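Local coordinates for probable exosome complex exonuclease 2 (PDB 2PO1), which is probably a non-catalytic subunit of the RNA-degrading archaeal exosome that contributes to the structuring of the Rrp41 active site, at residues Met80-Leu92 with Pro102-Asp114. Sequence-based numbering, arbitrary orientation.
Sequences MGVMTTNVELVPL and PDERAIELARVID. With nucleotides of chain A.
Pro102 sets its CG against Glu88, 3.9 Å from Glu88 OE1, while its CD touches C2 of nucleotide A4 of chain A. The carboxylate of Glu88, brought round by a bend at chi2 (-67°), takes a hydrogen bond at OE2 from N6 of the same adenine. Asp103 then caps helix 104-118: its OD1 accepts from Ala106 N at 3.0 Å, and its OD2, lying close to the guanidinium plane of Arg105, offers its syn lone pair to NE in a salt bridge. Leu89 CD2 comes down on this first turn, 3.5 Å from Ala106 N, and its other branch, CD1, meets Leu109 CD1 at 3.9 Å, the two side chains crossing at about a right angle. Ala106 and Ala110 let the helix ride close to strand 82-89, the axes 7.0 Å apart and running roughly antiparallel (146°). Val87 CG2 fills the angle between Leu109 CB and Ala110 CB, and a water accepts from Val87 N and donates weakly to Ala106 O. Arg111 turns away from the strand to RNA: NH1 binds OP1 of A8 and OP2 of A9 of chain A, and NH2 reaches OP1 and OP2 of A9, three of these four bonds being weak; its NE forms a salt bridge with an acidic side chain of another protein chain. A leucine in its place would probably leave the two phosphates without this positive charge and that acidic side chain without its mate. At Asp114, OD1 accepts from Thr85 OG1 at 2.8 Å on its anti side and from a water that itself accepts from Thr85 N; Met83 CE abuts it, and Arg118 pairs with OD2. Alanines and branched side chains thus seal strand to helix in this RNase PH domain, while Asp103 caps the helix start, Asp114 ties the helix to Thr85, and Arg111 and Glu88 face the RNA.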
ATOM      1  N   MET C  80      -4.018 -30.223   6.394  1.00 36.79           N
ATOM      2  CA  MET C  80      -4.681 -29.775   5.188  1.00 35.39           C
ATOM      3  C   MET C  80      -3.731 -29.044   4.295  1.00 31.19           C
ATOM      4  O   MET C  80      -2.915 -28.262   4.748  1.00 30.08           O
ATOM      5  CB  MET C  80      -5.854 -28.901   5.559  1.00 34.51           C
ATOM      6  CG  MET C  80      -7.093 -29.685   5.952  1.00 38.42           C
ATOM      7  SD  MET C  80      -8.163 -28.549   6.880  1.00 43.18           S
ATOM      8  CE  MET C  80      -8.494 -27.195   5.778  1.00 40.99           C
ATOM      9  N   GLY C  81      -3.796 -29.354   3.016  1.00 28.47           N
ATOM     10  CA  GLY C  81      -3.097 -28.560   2.056  1.00 26.90           C
ATOM     11  C   GLY C  81      -3.733 -27.180   1.987  1.00 24.84           C
ATOM     12  O   GLY C  81      -4.667 -26.853   2.736  1.00 25.46           O
ATOM     13  N   VAL C  82      -3.204 -26.351   1.112  1.00 24.07           N
ATOM     14  CA  VAL C  82      -3.602 -24.959   1.088  1.00 22.13           C
ATOM     15  C   VAL C  82      -4.246 -24.654  -0.240  1.00 21.75           C
ATOM     16  O   VAL C  82      -3.768 -25.070  -1.335  1.00 20.57           O
ATOM     17  CB  VAL C  82      -2.408 -23.952   1.437  1.00 22.57           C
ATOM     18  CG1 VAL C  82      -2.810 -22.489   1.138  1.00 21.79           C
ATOM     19  CG2 VAL C  82      -1.995 -24.078   2.869  1.00 23.28           C
ATOM     20  N   MET C  83      -5.360 -23.933  -0.165  1.00 19.91           N
ATOM     21  CA  MET C  83      -5.924 -23.438  -1.387  1.00 20.59           C
ATOM     22  C   MET C  83      -6.242 -21.971  -1.228  1.00 19.90           C
ATOM     23  O   MET C  83      -6.844 -21.501  -0.215  1.00 20.78           O
ATOM     24  CB  MET C  83      -7.188 -24.244  -1.732  1.00 20.22           C
ATOM     25  CG  MET C  83      -7.827 -23.857  -3.060  1.00 20.54           C
ATOM     26  SD  MET C  83      -9.466 -24.649  -3.119  1.00 21.12           S
ATOM     27  CE  MET C  83     -10.542 -23.300  -2.643  1.00 23.34           C
ATOM     28  N   THR C  84      -5.919 -21.228  -2.264  1.00 20.08           N
ATOM     29  CA  THR C  84      -6.174 -19.829  -2.249  1.00 19.42           C
ATOM     30  C   THR C  84      -6.651 -19.352  -3.614  1.00 18.82           C
ATOM     31  O   THR C  84      -6.162 -19.806  -4.653  1.00 18.33           O
ATOM     32  CB  THR C  84      -4.890 -19.067  -1.726  1.00 19.80           C
ATOM     33  OG1 THR C  84      -5.197 -17.694  -1.630  1.00 26.01           O
ATOM     34  CG2 THR C  84      -3.753 -19.236  -2.667  1.00 23.52           C
ATOM     35  N   THR C  85      -7.663 -18.479  -3.598  1.00 16.19           N
ATOM     36  CA  THR C  85      -8.345 -18.041  -4.790  1.00 15.37           C
ATOM     37  C   THR C  85      -8.221 -16.574  -4.914  1.00 15.55           C
ATOM     38  O   THR C  85      -8.453 -15.823  -3.934  1.00 14.48           O
ATOM     39  CB  THR C  85      -9.828 -18.462  -4.669  1.00 17.16           C
ATOM     40  OG1 THR C  85      -9.851 -19.846  -4.343  1.00 17.70           O
ATOM     41  CG2 THR C  85     -10.586 -18.245  -5.955  1.00 16.98           C
ATOM     42  N   ASN C  86      -7.723 -16.149  -6.073  1.00 15.09           N
ATOM     43  CA  ASN C  86      -7.603 -14.743  -6.376  1.00 15.78           C
ATOM     44  C   ASN C  86      -8.213 -14.481  -7.690  1.00 14.27           C
ATOM     45  O   ASN C  86      -8.009 -15.243  -8.650  1.00 17.03           O
ATOM     46  CB  ASN C  86      -6.141 -14.244  -6.391  1.00 15.90           C
ATOM     47  CG  ASN C  86      -6.056 -12.750  -6.508  1.00 19.46           C
ATOM     48  OD1 ASN C  86      -5.556 -12.202  -7.522  1.00 25.15           O
ATOM     49  ND2 ASN C  86      -6.473 -12.054  -5.460  1.00 22.44           N
ATOM     50  N   VAL C  87      -8.981 -13.378  -7.767  1.00 15.22           N
ATOM     51  CA  VAL C  87      -9.580 -12.958  -9.049  1.00 11.91           C
ATOM     52  C   VAL C  87      -8.969 -11.602  -9.362  1.00 15.30           C
ATOM     53  O   VAL C  87      -9.032 -10.685  -8.544  1.00 12.67           O
ATOM     54  CB  VAL C  87     -11.051 -12.788  -8.859  1.00 13.69           C
ATOM     55  CG1 VAL C  87     -11.660 -12.040 -10.047  1.00  9.53           C
ATOM     56  CG2 VAL C  87     -11.712 -14.181  -8.678  1.00  8.68           C
ATOM     57  N   GLU C  88      -8.349 -11.519 -10.525  1.00 15.21           N
ATOM     58  CA  GLU C  88      -7.925 -10.307 -11.132  1.00 17.06           C
ATOM     59  C   GLU C  88      -8.934  -9.881 -12.194  1.00 16.96           C
ATOM     60  O   GLU C  88      -9.210 -10.581 -13.201  1.00 16.76           O
ATOM     61  CB  GLU C  88      -6.563 -10.502 -11.752  1.00 18.19           C
ATOM     62  CG  GLU C  88      -5.475 -10.870 -10.733  1.00 21.37           C
ATOM     63  CD  GLU C  88      -5.185  -9.720  -9.780  1.00 26.79           C
ATOM     64  OE1 GLU C  88      -5.311  -9.877  -8.550  1.00 31.14           O
ATOM     65  OE2 GLU C  88      -4.902  -8.636 -10.274  1.00 28.85           O
ATOM     66  N   LEU C  89      -9.541  -8.747 -11.905  1.00 17.34           N
ATOM     67  CA  LEU C  89     -10.467  -8.056 -12.835  1.00 17.79           C
ATOM     68  C   LEU C  89      -9.535  -7.137 -13.607  1.00 18.22           C
ATOM     69  O   LEU C  89      -9.381  -5.975 -13.269  1.00 17.67           O
ATOM     70  CB  LEU C  89     -11.476  -7.269 -12.002  1.00 16.68           C
ATOM     71  CG  LEU C  89     -12.810  -7.990 -11.771  1.00 17.77           C
ATOM     72  CD1 LEU C  89     -12.896  -9.500 -11.960  1.00 14.65           C
ATOM     73  CD2 LEU C  89     -13.595  -7.524 -10.556  1.00 18.28           C
ATOM     74  N   VAL C  90      -8.908  -7.676 -14.658  1.00 18.44           N
ATOM     75  CA  VAL C  90      -7.832  -6.955 -15.273  1.00 21.42           C
ATOM     76  C   VAL C  90      -8.467  -5.858 -16.102  1.00 21.31           C
ATOM     77  O   VAL C  90      -9.577  -6.051 -16.637  1.00 18.92           O
ATOM     78  CB  VAL C  90      -6.796  -7.879 -16.032  1.00 23.21           C
ATOM     79  CG1 VAL C  90      -6.497  -9.195 -15.190  1.00 26.70           C
ATOM     80  CG2 VAL C  90      -7.297  -8.301 -17.335  1.00 22.85           C
ATOM     81  N   PRO C  91      -7.830  -4.698 -16.125  1.00 21.87           N
ATOM     82  CA  PRO C  91      -8.354  -3.520 -16.777  1.00 23.02           C
ATOM     83  C   PRO C  91      -8.720  -3.792 -18.231  1.00 23.90           C
ATOM     84  O   PRO C  91      -9.664  -3.178 -18.753  1.00 24.76           O
ATOM     85  CB  PRO C  91      -7.180  -2.561 -16.669  1.00 23.56           C
ATOM     86  CG  PRO C  91      -6.626  -2.883 -15.376  1.00 22.38           C
ATOM     87  CD  PRO C  91      -6.553  -4.368 -15.448  1.00 23.66           C
ATOM     88  N   LEU C  92      -8.040  -4.756 -18.858  1.00 21.53           N
ATOM     89  CA  LEU C  92      -8.352  -5.025 -20.239  1.00 22.25           C
ATOM     90  C   LEU C  92      -9.682  -5.690 -20.393  1.00 20.29           C
ATOM     91  O   LEU C  92     -10.269  -5.629 -21.465  1.00 22.61           O
ATOM     92  CB  LEU C  92      -7.245  -5.793 -20.979  1.00 22.56           C
ATOM     93  CG  LEU C  92      -6.868  -7.258 -20.874  1.00 22.15           C
ATOM     94  CD1 LEU C  92      -8.020  -8.210 -21.128  1.00 20.14           C
ATOM     95  CD2 LEU C  92      -5.863  -7.430 -21.994  1.00 18.46           C
ATOM     96  N   PRO C 102      -7.315  -6.096  -5.675  1.00 28.10           N
ATOM     97  CA  PRO C 102      -8.724  -6.439  -5.894  1.00 26.44           C
ATOM     98  C   PRO C 102      -9.696  -5.518  -5.190  1.00 24.44           C
ATOM     99  O   PRO C 102      -9.482  -5.157  -4.029  1.00 26.69           O
ATOM    100  CB  PRO C 102      -8.836  -7.893  -5.375  1.00 25.75           C
ATOM    101  CG  PRO C 102      -7.511  -8.468  -5.592  1.00 28.69           C
ATOM    102  CD  PRO C 102      -6.553  -7.289  -5.244  1.00 28.09           C
ATOM    103  N   ASP C 103     -10.700  -5.055  -5.928  1.00 21.93           N
ATOM    104  CA  ASP C 103     -11.734  -4.245  -5.363  1.00 20.16           C
ATOM    105  C   ASP C 103     -12.803  -5.212  -4.801  1.00 17.81           C
ATOM    106  O   ASP C 103     -12.663  -6.434  -4.884  1.00 15.39           O
ATOM    107  CB  ASP C 103     -12.345  -3.320  -6.459  1.00 21.23           C
ATOM    108  CG  ASP C 103     -13.258  -4.092  -7.427  1.00 21.31           C
ATOM    109  OD1 ASP C 103     -13.064  -5.293  -7.632  1.00 24.85           O
ATOM    110  OD2 ASP C 103     -14.185  -3.504  -7.969  1.00 25.56           O
ATOM    111  N   GLU C 104     -13.856  -4.682  -4.216  1.00 16.97           N
ATOM    112  CA  GLU C 104     -14.860  -5.553  -3.591  1.00 17.44           C
ATOM    113  C   GLU C 104     -15.486  -6.526  -4.571  1.00 15.96           C
ATOM    114  O   GLU C 104     -15.916  -7.630  -4.200  1.00 15.49           O
ATOM    115  CB  GLU C 104     -15.935  -4.716  -2.939  1.00 18.30           C
ATOM    116  CG  GLU C 104     -16.754  -3.856  -3.931  1.00 19.49           C
ATOM    117  CD  GLU C 104     -17.921  -3.133  -3.273  1.00 24.11           C
ATOM    118  OE1 GLU C 104     -17.946  -3.014  -2.029  1.00 30.28           O
ATOM    119  OE2 GLU C 104     -18.835  -2.670  -4.000  1.00 34.15           O
ATOM    120  N   ARG C 105     -15.579  -6.162  -5.843  1.00 16.47           N
ATOM    121  CA  ARG C 105     -16.172  -7.126  -6.803  1.00 16.72           C
ATOM    122  C   ARG C 105     -15.275  -8.308  -6.948  1.00 15.70           C
ATOM    123  O   ARG C 105     -15.746  -9.418  -6.957  1.00 15.02           O
ATOM    124  CB  ARG C 105     -16.409  -6.523  -8.194  1.00 17.23           C
ATOM    125  CG  ARG C 105     -17.432  -5.402  -8.194  1.00 17.76           C
ATOM    126  CD  ARG C 105     -17.360  -4.523  -9.461  1.00 21.80           C
ATOM    127  NE  ARG C 105     -16.023  -3.949  -9.672  1.00 22.85           N
ATOM    128  CZ  ARG C 105     -15.636  -3.361 -10.791  1.00 27.60           C
ATOM    129  NH1 ARG C 105     -16.497  -3.237 -11.795  1.00 27.22           N
ATOM    130  NH2 ARG C 105     -14.393  -2.880 -10.909  1.00 25.82           N
ATOM    131  N   ALA C 106     -13.976  -8.078  -7.084  1.00 13.96           N
ATOM    132  CA  ALA C 106     -13.037  -9.156  -7.312  1.00 13.51           C
ATOM    133  C   ALA C 106     -12.980 -10.022  -6.053  1.00 13.14           C
ATOM    134  O   ALA C 106     -12.892 -11.243  -6.133  1.00 15.74           O
ATOM    135  CB  ALA C 106     -11.623  -8.578  -7.569  1.00 12.11           C
ATOM    136  N   ILE C 107     -12.996  -9.375  -4.898  1.00 12.73           N
ATOM    137  CA  ILE C 107     -12.906 -10.033  -3.647  1.00 13.26           C
ATOM    138  C   ILE C 107     -14.136 -10.896  -3.414  1.00 14.69           C
ATOM    139  O   ILE C 107     -13.990 -12.029  -2.967  1.00 13.95           O
ATOM    140  CB  ILE C 107     -12.727  -9.030  -2.517  1.00 14.38           C
ATOM    141  CG1 ILE C 107     -11.297  -8.500  -2.607  1.00 11.99           C
ATOM    142  CG2 ILE C 107     -12.954  -9.724  -1.225  1.00 13.49           C
ATOM    143  CD1 ILE C 107     -11.043  -7.203  -1.874  1.00 14.20           C
ATOM    144  N   GLU C 108     -15.320 -10.409  -3.751  1.00 13.54           N
ATOM    145  CA  GLU C 108     -16.500 -11.227  -3.530  1.00 15.45           C
ATOM    146  C   GLU C 108     -16.523 -12.409  -4.494  1.00 15.55           C
ATOM    147  O   GLU C 108     -16.889 -13.511  -4.111  1.00 17.51           O
ATOM    148  CB  GLU C 108     -17.775 -10.378  -3.698  1.00 16.14           C
ATOM    149  CG  GLU C 108     -19.065 -11.228  -3.843  1.00 18.10           C
ATOM    150  CD  GLU C 108     -20.256 -10.327  -4.093  1.00 17.78           C
ATOM    151  OE1 GLU C 108     -21.143 -10.270  -3.239  1.00 20.25           O
ATOM    152  OE2 GLU C 108     -20.243  -9.586  -5.094  1.00 18.20           O
ATOM    153  N   LEU C 109     -16.134 -12.191  -5.749  1.00 14.81           N
ATOM    154  CA  LEU C 109     -16.047 -13.280  -6.731  1.00 13.48           C
ATOM    155  C   LEU C 109     -15.097 -14.325  -6.233  1.00 13.80           C
ATOM    156  O   LEU C 109     -15.424 -15.460  -6.207  1.00 13.38           O
ATOM    157  CB  LEU C 109     -15.498 -12.726  -8.057  1.00 13.07           C
ATOM    158  CG  LEU C 109     -16.539 -11.902  -8.841  1.00 12.29           C
ATOM    159  CD1 LEU C 109     -15.869 -11.123  -9.970  1.00 14.69           C
ATOM    160  CD2 LEU C 109     -17.648 -12.804  -9.408  1.00 14.54           C
ATOM    161  N   ALA C 110     -13.892 -13.927  -5.811  1.00 14.42           N
ATOM    162  CA  ALA C 110     -12.911 -14.913  -5.297  1.00 14.08           C
ATOM    163  C   ALA C 110     -13.445 -15.724  -4.139  1.00 14.06           C
ATOM    164  O   ALA C 110     -13.151 -16.894  -3.989  1.00 14.20           O
ATOM    165  CB  ALA C 110     -11.650 -14.200  -4.844  1.00 12.53           C
ATOM    166  N   ARG C 111     -14.083 -15.039  -3.214  1.00 12.87           N
ATOM    167  CA  ARG C 111     -14.460 -15.680  -1.991  1.00 13.24           C
ATOM    168  C   ARG C 111     -15.623 -16.603  -2.206  1.00 13.91           C
ATOM    169  O   ARG C 111     -15.648 -17.675  -1.681  1.00 16.38           O
ATOM    170  CB  ARG C 111     -14.717 -14.588  -0.936  1.00 11.05           C
ATOM    171  CG  ARG C 111     -13.446 -13.952  -0.570  1.00 13.17           C
ATOM    172  CD  ARG C 111     -13.618 -12.892   0.484  1.00 13.24           C
ATOM    173  NE  ARG C 111     -14.547 -13.312   1.553  1.00 15.52           N
ATOM    174  CZ  ARG C 111     -14.161 -13.921   2.670  1.00 18.61           C
ATOM    175  NH1 ARG C 111     -12.858 -14.230   2.898  1.00 17.20           N
ATOM    176  NH2 ARG C 111     -15.071 -14.208   3.580  1.00 21.31           N
ATOM    177  N   VAL C 112     -16.576 -16.214  -3.034  1.00 14.18           N
ATOM    178  CA  VAL C 112     -17.752 -17.037  -3.238  1.00 14.92           C
ATOM    179  C   VAL C 112     -17.335 -18.284  -4.005  1.00 14.75           C
ATOM    180  O   VAL C 112     -17.854 -19.340  -3.766  1.00 15.07           O
ATOM    181  CB  VAL C 112     -18.772 -16.298  -4.069  1.00 14.09           C
ATOM    182  CG1 VAL C 112     -19.849 -17.223  -4.569  1.00 16.78           C
ATOM    183  CG2 VAL C 112     -19.313 -15.117  -3.313  1.00 15.74           C
ATOM    184  N   ILE C 113     -16.390 -18.143  -4.938  1.00 13.28           N
ATOM    185  CA  ILE C 113     -15.999 -19.258  -5.751  1.00 12.55           C
ATOM    186  C   ILE C 113     -15.119 -20.152  -4.869  1.00 13.29           C
ATOM    187  O   ILE C 113     -15.165 -21.363  -4.939  1.00 14.04           O
ATOM    188  CB  ILE C 113     -15.183 -18.780  -7.041  1.00 10.96           C
ATOM    189  CG1 ILE C 113     -16.099 -18.139  -8.078  1.00 12.46           C
ATOM    190  CG2 ILE C 113     -14.502 -19.951  -7.745  1.00 12.08           C
ATOM    191  CD1 ILE C 113     -17.488 -18.877  -8.252  1.00 14.40           C
ATOM    192  N   ASP C 114     -14.288 -19.541  -4.040  1.00 14.07           N
ATOM    193  CA  ASP C 114     -13.462 -20.316  -3.162  1.00 14.78           C
ATOM    194  C   ASP C 114     -14.368 -21.134  -2.265  1.00 16.00           C
ATOM    195  O   ASP C 114     -14.109 -22.312  -2.024  1.00 15.30           O
ATOM    196  CB  ASP C 114     -12.664 -19.361  -2.300  1.00 15.94           C
ATOM    197  CG  ASP C 114     -11.738 -20.072  -1.364  1.00 18.12           C
ATOM    198  OD1 ASP C 114     -10.526 -20.143  -1.667  1.00 19.22           O
ATOM    199  OD2 ASP C 114     -12.238 -20.494  -0.302  1.00 18.17           O
TER
ATOM    200  P     A A   4      -0.319   0.266  -6.820  1.00124.25           P
ATOM    201  OP1   A A   4       0.199   1.534  -7.390  1.00133.23           O
ATOM    202  OP2   A A   4      -1.492   0.297  -5.898  1.00114.41           O
ATOM    203  O5'   A A   4       0.913  -0.397  -6.009  1.00127.28           O
ATOM    204  C5'   A A   4       1.076  -1.816  -5.802  1.00121.39           C
ATOM    205  C4'   A A   4       0.362  -2.331  -4.554  1.00110.45           C
ATOM    206  O4'   A A   4      -1.095  -2.318  -4.716  1.00100.11           O
ATOM    207  C3'   A A   4       0.761  -3.753  -4.149  1.00108.58           C
ATOM    208  O3'   A A   4       1.454  -3.735  -2.891  1.00111.66           O
ATOM    209  C2'   A A   4      -0.569  -4.524  -4.058  1.00 97.72           C
ATOM    210  O2'   A A   4      -0.939  -4.763  -2.707  1.00 94.00           O
ATOM    211  C1'   A A   4      -1.600  -3.648  -4.802  1.00 91.32           C
ATOM    212  N9    A A   4      -1.854  -4.008  -6.231  1.00 90.94           N
ATOM    213  C8    A A   4      -1.493  -3.252  -7.407  1.00 96.67           C
ATOM    214  N7    A A   4      -1.809  -3.784  -8.570  1.00 96.31           N
ATOM    215  C5    A A   4      -2.443  -4.997  -8.134  1.00 90.57           C
ATOM    216  C6    A A   4      -3.032  -6.044  -8.878  1.00 89.00           C
ATOM    217  N6    A A   4      -3.051  -5.979 -10.245  1.00 93.05           N
ATOM    218  N1    A A   4      -3.602  -7.119  -8.138  1.00 83.56           N
ATOM    219  C2    A A   4      -3.563  -7.157  -6.769  1.00 78.30           C
ATOM    220  N3    A A   4      -3.029  -6.239  -5.960  1.00 78.22           N
ATOM    221  C4    A A   4      -2.483  -5.166  -6.708  1.00 85.50           C
ATOM    222  P     A A   8      -9.751 -15.082   2.471  0.90 42.32           P
ATOM    223  OP1   A A   8     -10.536 -14.517   1.325  0.90 40.05           O
ATOM    224  OP2   A A   8      -9.223 -14.122   3.488  0.90 40.89           O
ATOM    225  O5'   A A   8     -10.497 -16.303   3.228  0.90 47.50           O
ATOM    226  C5'   A A   8     -11.091 -17.445   2.543  0.90 48.13           C
ATOM    227  C4'   A A   8     -11.516 -18.574   3.480  0.90 50.66           C
ATOM    228  O4'   A A   8     -10.340 -19.226   4.003  0.90 55.48           O
ATOM    229  C3'   A A   8     -12.266 -18.252   4.769  0.90 50.22           C
ATOM    230  O3'   A A   8     -13.641 -17.937   4.596  0.90 45.90           O
ATOM    231  C2'   A A   8     -12.088 -19.552   5.546  0.90 57.82           C
ATOM    232  O2'   A A   8     -12.786 -20.671   5.006  0.90 61.33           O
ATOM    233  C1'   A A   8     -10.587 -19.677   5.316  0.90 60.32           C
ATOM    234  N9    A A   8      -9.732 -18.878   6.212  0.90 60.82           N
ATOM    235  C8    A A   8      -9.068 -17.698   5.933  0.90 57.51           C
ATOM    236  N7    A A   8      -8.352 -17.220   6.922  0.90 58.08           N
ATOM    237  C5    A A   8      -8.565 -18.157   7.919  0.90 62.41           C
ATOM    238  C6    A A   8      -8.082 -18.241   9.234  0.90 65.82           C
ATOM    239  N6    A A   8      -7.255 -17.314   9.726  0.90 66.37           N
ATOM    240  N1    A A   8      -8.474 -19.301   9.997  0.90 70.38           N
ATOM    241  C2    A A   8      -9.301 -20.227   9.470  0.90 70.97           C
ATOM    242  N3    A A   8      -9.816 -20.266   8.239  0.90 67.87           N
ATOM    243  C4    A A   8      -9.406 -19.190   7.513  0.90 64.17           C
ATOM    244  P     A A   9     -14.281 -16.740   5.435  0.90 41.47           P
ATOM    245  OP1   A A   9     -15.658 -16.652   4.897  0.90 40.93           O
ATOM    246  OP2   A A   9     -13.332 -15.578   5.493  0.90 33.87           O
ATOM    247  O5'   A A   9     -14.359 -17.318   6.920  0.90 46.71           O
ATOM    248  C5'   A A   9     -15.238 -18.419   7.210  0.90 52.14           C
ATOM    249  C4'   A A   9     -15.151 -18.699   8.690  0.90 57.39           C
ATOM    250  O4'   A A   9     -13.772 -19.012   8.968  0.90 59.28           O
ATOM    251  C3'   A A   9     -15.428 -17.493   9.572  0.90 55.02           C
ATOM    252  O3'   A A   9     -16.817 -17.338   9.793  0.90 57.01           O
ATOM    253  C2'   A A   9     -14.686 -17.845  10.847  0.90 60.03           C
ATOM    254  O2'   A A   9     -15.385 -18.780  11.653  0.90 66.38           O
ATOM    255  C1'   A A   9     -13.434 -18.459  10.234  0.90 62.25           C
ATOM    256  N9    A A   9     -12.333 -17.509  10.100  0.90 59.67           N
ATOM    257  C8    A A   9     -12.016 -16.713   9.023  0.90 55.52           C
ATOM    258  N7    A A   9     -10.955 -15.961   9.231  0.90 55.47           N
ATOM    259  C5    A A   9     -10.549 -16.300  10.520  0.90 59.20           C
ATOM    260  C6    A A   9      -9.484 -15.865  11.344  0.90 61.48           C
ATOM    261  N6    A A   9      -8.591 -14.945  10.966  0.90 60.12           N
ATOM    262  N1    A A   9      -9.371 -16.402  12.583  0.90 67.46           N
ATOM    263  C2    A A   9     -10.271 -17.322  12.977  0.90 70.59           C
ATOM    264  N3    A A   9     -11.313 -17.805  12.290  0.90 68.09           N
ATOM    265  C4    A A   9     -11.394 -17.249  11.069  0.90 62.02           C
TER
HETATM  266  O   HOH W   1      -8.965 -18.073  -1.050  1.00 17.38           O
HETATM  267  O   HOH W   2      -9.804 -11.342  -5.657  1.00 17.05           O